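Local coordinates for protein Nab2p (Saccharomyces cerevisiae YJM1574, PDB 5L2L) that binds the poly(A) tails of mRNAs and pre-mRNAs through CCCH zinc fingers, protecting them from the exosome and taking part in tail length control and nuclear export, at residues 25-30 with 42-47; 50-55 with 65-70. All blocks are in the same frame, centred on the assembly; numbering follows the deposited sequence.

Contact 1 of 2, residues 25-30 with 42-47; sequences ARSHIM and CLFGHP. With ZN (zinc ion), chain T; nucleotides of chain H.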
loop_
_atom_site.group_PDB
_atom_site.type_symbol
_atom_site.label_atom_id
_atom_site.label_comp_id
_atom_site.label_asym_id
_atom_site.label_seq_id
_atom_site.Cartn_x
_atom_site.Cartn_y
_atom_site.Cartn_z
ATOM N N ALA F 25 15.561 4.850 1.500
ATOM C CA ALA F 25 16.336 4.965 0.267
ATOM C C ALA F 25 15.417 5.229 -0.929
ATOM O O ALA F 25 14.376 4.576 -1.084
ATOM C CB ALA F 25 17.159 3.687 0.041
ATOM N N ARG F 26 15.812 6.184 -1.780
ATOM C CA ARG F 26 15.146 6.458 -3.053
ATOM C C ARG F 26 16.052 6.183 -4.246
ATOM O O ARG F 26 15.658 6.462 -5.389
ATOM C CB ARG F 26 14.651 7.912 -3.117
ATOM C CG ARG F 26 13.737 8.270 -1.995
ATOM C CD ARG F 26 12.846 9.457 -2.326
ATOM N NE ARG F 26 13.566 10.641 -2.783
ATOM C CZ ARG F 26 14.233 11.468 -1.985
ATOM N NH1 ARG F 26 14.309 11.222 -0.689
ATOM N NH2 ARG F 26 14.839 12.531 -2.483
ATOM N N SER F 27 17.248 5.648 -4.011
ATOM C CA SER F 27 18.169 5.238 -5.065
ATOM C C SER F 27 18.594 3.788 -4.850
ATOM O O SER F 27 18.765 3.340 -3.713
ATOM C CB SER F 27 19.417 6.129 -5.075
ATOM O OG SER F 27 20.320 5.729 -6.088
ATOM N N HIS F 28 18.787 3.061 -5.957
ATOM C CA HIS F 28 19.373 1.727 -5.884
ATOM C C HIS F 28 20.875 1.767 -5.630
ATOM O O HIS F 28 21.463 0.717 -5.337
ATOM C CB HIS F 28 19.109 0.939 -7.181
ATOM C CG HIS F 28 17.655 0.767 -7.515
ATOM N ND1 HIS F 28 16.884 -0.245 -6.982
ATOM C CD2 HIS F 28 16.832 1.477 -8.328
ATOM C CE1 HIS F 28 15.653 -0.158 -7.455
ATOM N NE2 HIS F 28 15.594 0.880 -8.272
ATOM N N ILE F 29 21.498 2.946 -5.743
ATOM C CA ILE F 29 22.930 3.105 -5.503
ATOM C C ILE F 29 23.208 3.017 -4.007
ATOM O O ILE F 29 22.534 3.663 -3.194
ATOM C CB ILE F 29 23.416 4.442 -6.092
ATOM C CG1 ILE F 29 23.267 4.439 -7.616
ATOM C CG2 ILE F 29 24.881 4.727 -5.709
ATOM C CD1 ILE F 29 23.506 5.804 -8.279
ATOM N N MET F 30 24.212 2.222 -3.631
ATOM C CA MET F 30 24.562 2.099 -2.221
ATOM C C MET F 30 25.444 3.279 -1.782
ATOM O O MET F 30 26.381 3.687 -2.486
ATOM C CB MET F 30 25.241 0.750 -1.959
ATOM C CG MET F 30 24.267 -0.484 -2.089
ATOM S SD MET F 30 25.061 -2.081 -1.758
ATOM C CE MET F 30 23.754 -3.232 -2.219
ATOM N N CYS F 42 19.715 11.189 4.084
ATOM C CA CYS F 42 20.404 10.580 2.941
ATOM C C CYS F 42 19.472 9.638 2.174
ATOM O O CYS F 42 18.783 8.805 2.773
ATOM C CB CYS F 42 21.647 9.819 3.416
ATOM S SG CYS F 42 22.699 9.158 2.078
ATOM N N LEU F 43 19.454 9.762 0.843
ATOM C CA LEU F 43 18.544 8.979 0.010
ATOM C C LEU F 43 19.171 7.718 -0.579
ATOM O O LEU F 43 18.473 6.963 -1.268
ATOM C CB LEU F 43 17.976 9.852 -1.125
ATOM C CG LEU F 43 18.880 10.482 -2.184
ATOM C CD1 LEU F 43 19.364 9.456 -3.238
ATOM C CD2 LEU F 43 18.106 11.620 -2.858
ATOM N N PHE F 44 20.456 7.478 -0.342
ATOM C CA PHE F 44 21.148 6.312 -0.885
ATOM C C PHE F 44 21.007 5.115 0.064
ATOM O O PHE F 44 20.610 5.250 1.217
ATOM C CB PHE F 44 22.618 6.671 -1.152
ATOM C CG PHE F 44 22.777 7.718 -2.235
ATOM C CD1 PHE F 44 22.815 7.354 -3.575
ATOM C CD2 PHE F 44 22.837 9.074 -1.916
ATOM C CE1 PHE F 44 22.923 8.322 -4.577
ATOM C CE2 PHE F 44 22.945 10.026 -2.909
ATOM C CZ PHE F 44 22.994 9.651 -4.237
ATOM N N GLY F 45 21.317 3.926 -0.450
ATOM C CA GLY F 45 21.104 2.694 0.325
ATOM C C GLY F 45 22.186 2.449 1.375
ATOM O O GLY F 45 23.377 2.644 1.130
ATOM N N HIS F 46 21.751 2.012 2.556
ATOM C CA HIS F 46 22.622 1.615 3.655
ATOM C C HIS F 46 22.213 0.234 4.157
ATOM O O HIS F 46 21.051 -0.168 4.013
ATOM C CB HIS F 46 22.576 2.612 4.834
ATOM C CG HIS F 46 22.639 4.061 4.431
ATOM N ND1 HIS F 46 21.512 4.821 4.204
ATOM C CD2 HIS F 46 23.694 4.884 4.221
ATOM C CE1 HIS F 46 21.868 6.048 3.860
ATOM N NE2 HIS F 46 23.188 6.114 3.865
ATOM N N PRO F 47 23.134 -0.498 4.797
ATOM C CA PRO F 47 22.803 -1.843 5.288
ATOM C C PRO F 47 21.648 -1.853 6.287
ATOM O O PRO F 47 21.586 -1.028 7.209
ATOM C CB PRO F 47 24.106 -2.311 5.948
ATOM C CG PRO F 47 25.186 -1.523 5.297
ATOM C CD PRO F 47 24.559 -0.176 5.014
HETATM ZN ZN ZN T . 24.245 7.812 3.217
ATOM P P A H 11 27.162 14.856 -5.989
ATOM O OP1 A H 11 28.343 14.370 -5.224
ATOM O OP2 A H 11 27.202 16.137 -6.730
ATOM O "O5'" A H 11 26.782 13.720 -7.032
ATOM C "C5'" A H 11 27.754 13.176 -7.915
ATOM C "C4'" A H 11 27.450 11.739 -8.243
ATOM O "O4'" A H 11 27.622 10.936 -7.041
ATOM C "C3'" A H 11 26.026 11.482 -8.715
ATOM O "O3'" A H 11 26.016 10.362 -9.601
ATOM C "C2'" A H 11 25.307 11.135 -7.413
ATOM O "O2'" A H 11 24.115 10.400 -7.578
ATOM C "C1'" A H 11 26.384 10.336 -6.680
ATOM N N9 A H 11 26.296 10.363 -5.214
ATOM C C8 A H 11 26.090 11.446 -4.394
ATOM N N7 A H 11 26.112 11.165 -3.111
ATOM C C5 A H 11 26.361 9.798 -3.083
ATOM C C6 A H 11 26.511 8.885 -2.025
ATOM N N6 A H 11 26.395 9.206 -0.733
ATOM N N1 A H 11 26.760 7.598 -2.339
ATOM C C2 A H 11 26.865 7.259 -3.629
ATOM N N3 A H 11 26.743 8.019 -4.713
ATOM C C4 A H 11 26.499 9.299 -4.367
ATOM P P A H 10 21.524 18.190 -6.440
ATOM O OP1 A H 10 20.612 19.313 -6.115
ATOM O OP2 A H 10 22.319 18.246 -7.693
ATOM O "O5'" A H 10 22.497 17.980 -5.201
ATOM C "C5'" A H 10 23.914 18.024 -5.343
ATOM C "C4'" A H 10 24.583 16.901 -4.589
ATOM O "O4'" A H 10 23.815 16.602 -3.384
ATOM C "C3'" A H 10 24.697 15.583 -5.355
ATOM O "O3'" A H 10 25.905 14.913 -4.985
ATOM C "C2'" A H 10 23.496 14.794 -4.834
ATOM O "O2'" A H 10 23.610 13.394 -4.977
ATOM C "C1'" A H 10 23.483 15.221 -3.371
ATOM N N9 A H 10 22.204 15.035 -2.673
ATOM C C8 A H 10 21.029 15.714 -2.867
ATOM N N7 A H 10 20.049 15.331 -2.087
ATOM C C5 A H 10 20.597 14.310 -1.320
ATOM C C6 A H 10 20.070 13.503 -0.290
ATOM N N6 A H 10 18.812 13.566 0.164
ATOM N N1 A H 10 20.891 12.588 0.269
ATOM C C2 A H 10 22.162 12.513 -0.167
ATOM N N3 A H 10 22.774 13.228 -1.113
ATOM C C4 A H 10 21.930 14.119 -1.665
ATOM P P A H 9 14.972 17.791 -6.883
ATOM O OP1 A H 9 15.013 19.101 -6.196
ATOM O OP2 A H 9 14.752 17.716 -8.352
ATOM O "O5'" A H 9 16.343 17.030 -6.575
ATOM C "C5'" A H 9 17.115 17.342 -5.421
ATOM C "C4'" A H 9 18.484 16.699 -5.451
ATOM O "O4'" A H 9 18.361 15.266 -5.224
ATOM C "C3'" A H 9 19.256 16.843 -6.754
ATOM O "O3'" A H 9 20.654 16.834 -6.463
ATOM C "C2'" A H 9 18.894 15.554 -7.490
ATOM O "O2'" A H 9 19.821 15.186 -8.489
ATOM C "C1'" A H 9 18.881 14.558 -6.336
ATOM N N9 A H 9 18.044 13.364 -6.489
ATOM C C8 A H 9 16.685 13.332 -6.324
ATOM N N7 A H 9 16.149 12.134 -6.426
ATOM C C5 A H 9 17.248 11.318 -6.635
ATOM C C6 A H 9 17.337 9.933 -6.819
ATOM N N6 A H 9 16.267 9.130 -6.795
ATOM N N1 A H 9 18.566 9.408 -7.011
ATOM C C2 A H 9 19.626 10.233 -6.989
ATOM N N3 A H 9 19.670 11.562 -6.842
ATOM C C4 A H 9 18.425 12.051 -6.658
#
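Leu43 O takes two backbone N-H groups at once, from Arg26 N at 2.8 Å and from Ser27 N at 3.3 Å, and so ties segment 25-30 to the end of a CCCH zinc finger. Arg26 N arrives in the carbonyl plane on a lone pair, whereas Ser27 N is tilted from that plane by 23°. Further along, Gly45 N gives a nearly straight bond (177°) to Ile29 O, which also lies at the edge of the Phe44 ring, in its plane. That ring is sandwiched: Leu43 CD1 sits over the centre of one face, and the base of A11 of chain H covers the opposite face, offset toward the rim, with C5 3.4 Å above the plane. Replacing Phe44 by an alanine would probably leave the A11 base without its stacking partner and uncover Leu43 CD1 and Ile29 CB. Leu43 CG stands between its backbone N and carbonyl carbon (chi1 62°), which lets CD2 reach over the guanidinium of Arg26, 3.4 Å from NH2. Leu43 N meanwhile reads A10 of chain H by donating to its N1 at 3.2 Å. Cys42 and His46 bind the zinc ion together with Cys31 and Cys37, and Gln8 holds His46 ND1. Within segment 25-30, Ser27 forms an ST turn: its OG, anti to the backbone N, accepts from Ile29 N at 3.0 Å.

Contact 2 of 2, residues 50-55 with 65-70; sequences EDCRFG and FRHPPG. With ZN (zinc ion), chain U; nucleotides of chain G.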
loop_
_atom_site.group_PDB
_atom_site.type_symbol
_atom_site.label_atom_id
_atom_site.label_comp_id
_atom_site.label_asym_id
_atom_site.label_seq_id
_atom_site.Cartn_x
_atom_site.Cartn_y
_atom_site.Cartn_z
ATOM N N GLU F 50 19.221 -6.820 9.598
ATOM C CA GLU F 50 18.389 -8.026 9.591
ATOM C C GLU F 50 18.942 -9.001 8.545
ATOM O O GLU F 50 19.378 -8.573 7.479
ATOM C CB GLU F 50 16.912 -7.692 9.275
ATOM C CG GLU F 50 15.972 -8.901 9.308
ATOM C CD GLU F 50 14.511 -8.572 8.995
ATOM O OE1 GLU F 50 14.099 -7.402 9.111
ATOM O OE2 GLU F 50 13.754 -9.510 8.650
ATOM N N ASP F 51 18.921 -10.302 8.855
ATOM C CA ASP F 51 19.412 -11.316 7.923
ATOM C C ASP F 51 18.479 -11.472 6.720
ATOM O O ASP F 51 17.255 -11.538 6.869
ATOM C CB ASP F 51 19.535 -12.673 8.628
ATOM C CG ASP F 51 20.696 -12.744 9.596
ATOM O OD1 ASP F 51 21.621 -11.902 9.544
ATOM O OD2 ASP F 51 20.698 -13.685 10.406
ATOM N N CYS F 52 19.066 -11.559 5.522
ATOM C CA CYS F 52 18.278 -11.801 4.302
ATOM C C CYS F 52 17.596 -13.177 4.328
ATOM O O CYS F 52 18.246 -14.205 4.579
ATOM C CB CYS F 52 19.166 -11.704 3.054
ATOM S SG CYS F 52 18.212 -11.844 1.477
ATOM N N ARG F 53 16.285 -13.189 4.020
ATOM C CA ARG F 53 15.523 -14.439 3.934
ATOM C C ARG F 53 16.069 -15.381 2.868
ATOM O O ARG F 53 15.871 -16.603 2.956
ATOM C CB ARG F 53 14.049 -14.157 3.627
ATOM C CG ARG F 53 13.270 -13.554 4.776
ATOM C CD ARG F 53 11.900 -13.055 4.315
ATOM N NE ARG F 53 11.224 -12.393 5.411
ATOM C CZ ARG F 53 10.071 -11.732 5.305
ATOM N NH1 ARG F 53 9.431 -11.675 4.146
ATOM N NH2 ARG F 53 9.554 -11.172 6.381
ATOM N N PHE F 54 16.734 -14.849 1.847
ATOM C CA PHE F 54 17.208 -15.658 0.734
ATOM C C PHE F 54 18.671 -16.072 0.883
ATOM O O PHE F 54 19.179 -16.837 0.050
ATOM C CB PHE F 54 16.922 -14.889 -0.569
ATOM C CG PHE F 54 15.496 -14.417 -0.621
ATOM C CD1 PHE F 54 14.477 -15.302 -0.910
ATOM C CD2 PHE F 54 15.160 -13.134 -0.230
ATOM C CE1 PHE F 54 13.155 -14.901 -0.882
ATOM C CE2 PHE F 54 13.832 -12.722 -0.190
ATOM C CZ PHE F 54 12.832 -13.600 -0.511
ATOM N N GLY F 55 19.339 -15.629 1.950
ATOM C CA GLY F 55 20.604 -16.206 2.390
ATOM C C GLY F 55 21.732 -16.092 1.374
ATOM O O GLY F 55 21.842 -15.131 0.610
ATOM N N PHE F 65 19.871 -6.278 2.816
ATOM C CA PHE F 65 19.866 -7.139 4.003
ATOM C C PHE F 65 21.241 -7.814 4.192
ATOM O O PHE F 65 22.105 -7.780 3.308
ATOM C CB PHE F 65 18.736 -8.190 3.897
ATOM C CG PHE F 65 17.331 -7.603 3.993
ATOM C CD1 PHE F 65 16.702 -7.449 5.235
ATOM C CD2 PHE F 65 16.632 -7.234 2.847
ATOM C CE1 PHE F 65 15.425 -6.901 5.331
ATOM C CE2 PHE F 65 15.341 -6.698 2.939
ATOM C CZ PHE F 65 14.741 -6.527 4.191
ATOM N N ARG F 66 21.458 -8.418 5.377
ATOM C CA ARG F 66 22.733 -9.085 5.675
ATOM C C ARG F 66 22.817 -10.463 5.023
ATOM O O ARG F 66 21.879 -11.258 5.096
ATOM C CB ARG F 66 22.946 -9.257 7.183
ATOM C CG ARG F 66 23.204 -7.985 7.977
ATOM C CD ARG F 66 23.712 -8.315 9.402
ATOM N NE ARG F 66 22.713 -9.071 10.161
ATOM C CZ ARG F 66 22.030 -8.611 11.201
ATOM N NH1 ARG F 66 22.233 -7.382 11.660
ATOM N NH2 ARG F 66 21.136 -9.387 11.798
ATOM N N HIS F 67 23.970 -10.765 4.421
ATOM C CA HIS F 67 24.171 -12.067 3.784
ATOM C C HIS F 67 25.358 -12.812 4.384
ATOM O O HIS F 67 26.302 -12.191 4.884
ATOM C CB HIS F 67 24.397 -11.918 2.273
ATOM C CG HIS F 67 23.270 -11.228 1.572
ATOM N ND1 HIS F 67 23.264 -9.871 1.337
ATOM C CD2 HIS F 67 22.082 -11.693 1.110
ATOM C CE1 HIS F 67 22.131 -9.533 0.748
ATOM N NE2 HIS F 67 21.394 -10.614 0.602
ATOM N N PRO F 68 25.344 -14.145 4.337
ATOM C CA PRO F 68 26.504 -14.918 4.768
ATOM C C PRO F 68 27.695 -14.667 3.863
ATOM O O PRO F 68 27.536 -14.238 2.711
ATOM C CB PRO F 68 26.029 -16.375 4.645
ATOM C CG PRO F 68 24.575 -16.322 4.645
ATOM C CD PRO F 68 24.204 -15.021 4.009
ATOM N N PRO F 69 28.904 -14.945 4.336
ATOM C CA PRO F 69 30.061 -14.861 3.448
ATOM C C PRO F 69 29.934 -15.925 2.374
ATOM O O PRO F 69 29.285 -16.953 2.568
ATOM C CB PRO F 69 31.248 -15.116 4.381
ATOM C CG PRO F 69 30.665 -15.916 5.526
ATOM C CD PRO F 69 29.241 -15.477 5.670
ATOM N N GLY F 70 30.512 -15.664 1.217
ATOM C CA GLY F 70 30.456 -16.633 0.136
ATOM C C GLY F 70 29.368 -16.385 -0.883
ATOM O O GLY F 70 29.328 -17.077 -1.908
HETATM ZN ZN ZN U . 19.413 -10.555 -0.099
ATOM P P A G 5 7.202 -8.510 4.769
ATOM O OP1 A G 5 7.173 -9.944 5.117
ATOM O OP2 A G 5 8.049 -7.603 5.569
ATOM O "O5'" A G 5 7.662 -8.477 3.246
ATOM C "C5'" A G 5 7.639 -7.266 2.484
ATOM C "C4'" A G 5 8.719 -7.260 1.425
ATOM O "O4'" A G 5 10.032 -7.124 2.056
ATOM C "C3'" A G 5 8.798 -8.516 0.569
ATOM O "O3'" A G 5 9.250 -8.155 -0.732
ATOM C "C2'" A G 5 9.857 -9.341 1.300
ATOM O "O2'" A G 5 10.503 -10.336 0.526
ATOM C "C1'" A G 5 10.831 -8.259 1.761
ATOM N N9 A G 5 11.576 -8.645 2.972
ATOM C C8 A G 5 11.174 -8.518 4.271
ATOM N N7 A G 5 12.022 -8.982 5.161
ATOM C C5 A G 5 13.069 -9.477 4.385
ATOM C C6 A G 5 14.289 -10.096 4.709
ATOM N N6 A G 5 14.668 -10.343 5.966
ATOM N N1 A G 5 15.103 -10.481 3.694
ATOM C C2 A G 5 14.717 -10.213 2.439
ATOM N N3 A G 5 13.600 -9.614 2.013
ATOM C C4 A G 5 12.803 -9.273 3.036
ATOM P P A G 6 8.376 -8.519 -2.030
ATOM O OP1 A G 6 9.016 -7.872 -3.190
ATOM O OP2 A G 6 6.938 -8.252 -1.736
ATOM O "O5'" A G 6 8.580 -10.083 -2.158
ATOM C "C5'" A G 6 7.543 -10.916 -2.642
ATOM C "C4'" A G 6 8.080 -12.298 -2.890
ATOM O "O4'" A G 6 9.076 -12.254 -3.955
ATOM C "C3'" A G 6 8.835 -12.926 -1.727
ATOM O "O3'" A G 6 7.979 -13.415 -0.704
ATOM C "C2'" A G 6 9.654 -13.992 -2.439
ATOM O "O2'" A G 6 8.827 -15.099 -2.790
ATOM C "C1'" A G 6 10.068 -13.237 -3.714
ATOM N N9 A G 6 11.378 -12.566 -3.534
ATOM C C8 A G 6 11.619 -11.316 -2.982
ATOM N N7 A G 6 12.888 -11.002 -2.917
ATOM C C5 A G 6 13.541 -12.123 -3.452
ATOM C C6 A G 6 14.902 -12.447 -3.665
ATOM N N6 A G 6 15.926 -11.643 -3.364
ATOM N N1 A G 6 15.198 -13.648 -4.221
ATOM C C2 A G 6 14.189 -14.477 -4.531
ATOM N N3 A G 6 12.873 -14.295 -4.373
ATOM C C4 A G 6 12.614 -13.082 -3.834
ATOM P P A G 7 8.502 -13.615 0.796
ATOM O OP1 A G 7 7.300 -13.807 1.633
ATOM O OP2 A G 7 9.507 -12.605 1.211
ATOM O "O5'" A G 7 9.263 -15.011 0.665
ATOM C "C5'" A G 7 10.239 -15.441 1.596
ATOM C "C4'" A G 7 10.818 -16.761 1.156
ATOM O "O4'" A G 7 11.949 -17.076 2.004
ATOM C "C3'" A G 7 9.869 -17.951 1.252
ATOM O "O3'" A G 7 10.210 -18.917 0.247
ATOM C "C2'" A G 7 10.192 -18.504 2.640
ATOM O "O2'" A G 7 9.853 -19.859 2.827
ATOM C "C1'" A G 7 11.706 -18.282 2.702
ATOM N N9 A G 7 12.264 -18.113 4.048
ATOM C C8 A G 7 13.419 -18.683 4.538
ATOM N N7 A G 7 13.698 -18.328 5.767
ATOM C C5 A G 7 12.669 -17.454 6.106
ATOM C C6 A G 7 12.398 -16.736 7.284
ATOM N N6 A G 7 13.178 -16.805 8.373
ATOM N N1 A G 7 11.294 -15.946 7.301
ATOM C C2 A G 7 10.519 -15.890 6.207
ATOM N N3 A G 7 10.673 -16.520 5.038
ATOM C C4 A G 7 11.781 -17.294 5.052
HETATM O O HOH W 1 23.116 -13.393 6.900
HETATM O O HOH W 2 21.012 -14.384 5.313
#
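Cys52 CB meets Phe65 CB at 3.6 Å on the tightly packed side of this contact, where two nearly straight backbone bonds join the segments: Arg66 N to Glu50 O and Cys52 N to Arg66 O (173°). Glu50 O, which accepts from Arg66 N, also lies at the edge of the Phe65 ring, in its plane. One face of that ring carries the base of A5 of chain G, with C6 3.4 Å above the plane and offset toward the rim. The same base is read at its edge: N6 of A5 donates to Asp51 O at 3.0 Å and to Glu50 OE2, while Arg53 N donates to its N1 at 3.0 Å. This is a CCCH zinc finger, in which Cys52 SG and His67 NE2 bind the zinc ion with Cys58 and Cys63; a type I turn from Cys52 to Gly55 carries Arg53 and Phe54 to the RNA. Phe54 stacks on A6 of chain G, CE2 lying 3.3 Å from C5 of that base. The looser, exposed side holds the Asp51–Arg66 salt bridge, where NE of Arg66 reaches Asp51 OD1 at 3.1 Å within the guanidinium plane, although carboxylate and guanidinium planes stand 81° apart. A bend at chi3 of Arg66 (-62°) folds the guanidinium back over Glu50 N, centred on one face. A water lies between two backbone carbonyls, 2.9 Å from Cys52 O and also within reach of Arg66 O.

From the N terminus, the chain first passes through finger 5 (residues 9-24), whose zinc site is complete at His24. Contact 1 then brings residues 25-30, which lead into finger 6, against residues 42-47 at its end, closing a loop of 11 intervening residues. Contact 2 closes finger 7 from within, bringing 50-55, which holds the first ligand Cys52, against 65-70, which holds the last, His67, across nine residues. The two loops follow in series, neither nested nor crossed: contact 1 closes before contact 2 opens. Their centres lie about 18 Å apart, on opposite sides of the chain's centre. Each contact contributes one cysteine and one histidine to a separate zinc site, and they meet nucleotides of different RNA chains, H and G.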